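Local coordinates for glutamate receptor 1 (Adineta vaga, PDB 4IO2), which probably works as a ligand-gated ion channel, this chain being its ligand-binding domain, here bound to glutamate, at residues I86-A91 with V96-S101. Sequence-based numbering, arbitrary orientation.
Sequences ITVTSA and VAFSNS. With GLU (glutamic acid), chain E.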
loop_
_atom_site.group_PDB
_atom_site.type_symbol
_atom_site.label_atom_id
_atom_site.label_comp_id
_atom_site.label_asym_id
_atom_site.label_seq_id
_atom_site.Cartn_x
_atom_site.Cartn_y
_atom_site.Cartn_z
ATOM N N ILE A 86 -0.440 -6.603 -10.958
ATOM C CA ILE A 86 0.433 -5.710 -11.699
ATOM C C ILE A 86 1.087 -4.745 -10.729
ATOM O O ILE A 86 0.420 -3.925 -10.080
ATOM C CB ILE A 86 -0.360 -4.912 -12.753
ATOM C CG1 ILE A 86 -1.146 -5.836 -13.696
ATOM C CG2 ILE A 86 0.548 -4.055 -13.560
ATOM C CD1 ILE A 86 -2.246 -5.117 -14.477
ATOM N N THR A 87 2.405 -4.896 -10.565
ATOM C CA THR A 87 3.144 -4.080 -9.637
ATOM C C THR A 87 3.271 -2.625 -10.074
ATOM O O THR A 87 3.611 -2.325 -11.216
ATOM C CB THR A 87 4.530 -4.684 -9.393
ATOM O OG1 THR A 87 4.377 -6.048 -8.984
ATOM C CG2 THR A 87 5.324 -3.926 -8.311
ATOM N N VAL A 88 3.037 -1.705 -9.142
ATOM C CA VAL A 88 3.218 -0.264 -9.373
ATOM C C VAL A 88 4.704 0.018 -9.277
ATOM O O VAL A 88 5.341 -0.234 -8.244
ATOM C CB VAL A 88 2.438 0.528 -8.330
ATOM C CG1 VAL A 88 2.601 2.017 -8.610
ATOM C CG2 VAL A 88 0.951 0.119 -8.352
ATOM N N THR A 89 5.304 0.486 -10.359
ATOM C CA THR A 89 6.735 0.805 -10.379
ATOM C C THR A 89 6.961 2.205 -10.928
ATOM O O THR A 89 6.154 2.739 -11.646
ATOM C CB THR A 89 7.580 -0.153 -11.245
ATOM O OG1 THR A 89 7.281 0.089 -12.607
ATOM C CG2 THR A 89 7.314 -1.647 -10.913
ATOM N N SER A 90 8.089 2.780 -10.572
ATOM C CA SER A 90 8.473 4.114 -11.037
ATOM C C SER A 90 8.535 4.166 -12.556
ATOM O O SER A 90 8.051 5.101 -13.173
ATOM C CB SER A 90 9.831 4.543 -10.422
ATOM O OG SER A 90 10.901 3.654 -10.770
ATOM N N ALA A 91 9.157 3.173 -13.161
ATOM C CA ALA A 91 9.282 3.173 -14.619
ATOM C C ALA A 91 7.911 3.086 -15.263
ATOM O O ALA A 91 7.652 3.743 -16.288
ATOM C CB ALA A 91 10.160 2.000 -15.138
ATOM N N VAL A 96 1.941 5.348 -17.567
ATOM C CA VAL A 96 0.551 5.105 -17.200
ATOM C C VAL A 96 0.337 5.625 -15.794
ATOM O O VAL A 96 1.305 5.844 -15.025
ATOM C CB VAL A 96 0.181 3.605 -17.229
ATOM C CG1 VAL A 96 0.280 3.025 -18.651
ATOM C CG2 VAL A 96 1.011 2.765 -16.253
ATOM N N ALA A 97 -0.930 5.766 -15.405
ATOM C CA ALA A 97 -1.268 5.981 -13.994
ATOM C C ALA A 97 -1.732 4.687 -13.352
ATOM O O ALA A 97 -2.024 3.695 -14.022
ATOM C CB ALA A 97 -2.298 7.127 -13.813
ATOM N N PHE A 98 -1.783 4.696 -12.019
ATOM C CA PHE A 98 -2.305 3.564 -11.287
ATOM C C PHE A 98 -3.352 4.038 -10.314
ATOM O O PHE A 98 -3.219 5.089 -9.694
ATOM C CB PHE A 98 -1.193 2.849 -10.529
ATOM C CG PHE A 98 -0.201 2.133 -11.396
ATOM C CD1 PHE A 98 0.946 2.766 -11.835
ATOM C CD2 PHE A 98 -0.388 0.805 -11.720
ATOM C CE1 PHE A 98 1.891 2.080 -12.564
ATOM C CE2 PHE A 98 0.545 0.119 -12.427
ATOM C CZ PHE A 98 1.673 0.751 -12.880
ATOM N N SER A 99 -4.370 3.226 -10.133
ATOM C CA SER A 99 -5.346 3.430 -9.085
ATOM C C SER A 99 -4.718 3.281 -7.710
ATOM O O SER A 99 -3.618 2.792 -7.553
ATOM C CB SER A 99 -6.479 2.405 -9.214
ATOM O OG SER A 99 -6.097 1.107 -8.771
ATOM N N ASN A 100 -5.463 3.667 -6.687
ATOM C CA ASN A 100 -5.089 3.320 -5.332
ATOM C C ASN A 100 -4.941 1.813 -5.293
ATOM O O ASN A 100 -5.596 1.067 -6.036
ATOM C CB ASN A 100 -6.150 3.816 -4.343
ATOM C CG ASN A 100 -6.194 5.308 -4.276
ATOM O OD1 ASN A 100 -7.177 5.926 -4.646
ATOM N ND2 ASN A 100 -5.105 5.910 -3.819
ATOM N N SER A 101 -4.060 1.351 -4.420
ATOM C CA SER A 101 -3.677 -0.049 -4.380
ATOM C C SER A 101 -4.849 -0.978 -4.083
ATOM O O SER A 101 -5.695 -0.665 -3.211
ATOM C CB SER A 101 -2.621 -0.227 -3.285
ATOM O OG SER A 101 -2.466 -1.587 -2.857
HETATM N N GLU E . 3.566 -8.388 -10.388
HETATM C CA GLU E . 4.656 -8.611 -11.342
HETATM C C GLU E . 4.762 -7.431 -12.306
HETATM O O GLU E . 3.819 -6.600 -12.357
HETATM C CB GLU E . 4.479 -9.902 -12.146
HETATM C CG GLU E . 4.356 -11.195 -11.332
HETATM C CD GLU E . 5.630 -11.654 -10.622
HETATM O OE1 GLU E . 6.679 -11.054 -10.851
HETATM O OE2 GLU E . 5.570 -12.676 -9.890
HETATM O OXT GLU E . 5.796 -7.321 -13.006
#
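With CG of Phe98 anti to its own carbonyl carbon (chi1 -69°), the ring reaches across to the loop, where Val88, its CG1 anti to the backbone N (chi1 -178°), lays both methyls along one face. CG2 stands over that face, 4.0 Å from the Phe98 ring centroid, in a CH-pi contact displaced toward the rim, while CG1 of Val88 lies 3.7 Å from CD1 of Phe98. Ile86 meets the same ring at its edge, CG2 to CE2 of Phe98 at 4.3 Å. No hydrogen bond joins the two segments; the contact between them is apolar, centred on Phe98. Thr87 points its side chain away from Phe98; its backbone N donates to glutamate O (2.8 Å, 168°), and its side-chain OG1 accepts from the ligand's amino nitrogen, also at 2.8 Å. The carbonyl O of Thr87 accepts from NH1 of Arg92, which also bonds the glutamate, and OG1 of Thr89 N-caps helix 90-93 through the backbone N of the same Arg92. Apolar packing thus backs a binding loop of the periplasmic-binding-protein fold. Strand 200-211 ties both segments together by backbone bonds, Val88 to Thr206 and Ser99 to Ile209, with helix 67-75 against Ile86 and Val96 and helix 218-230 against Ser99.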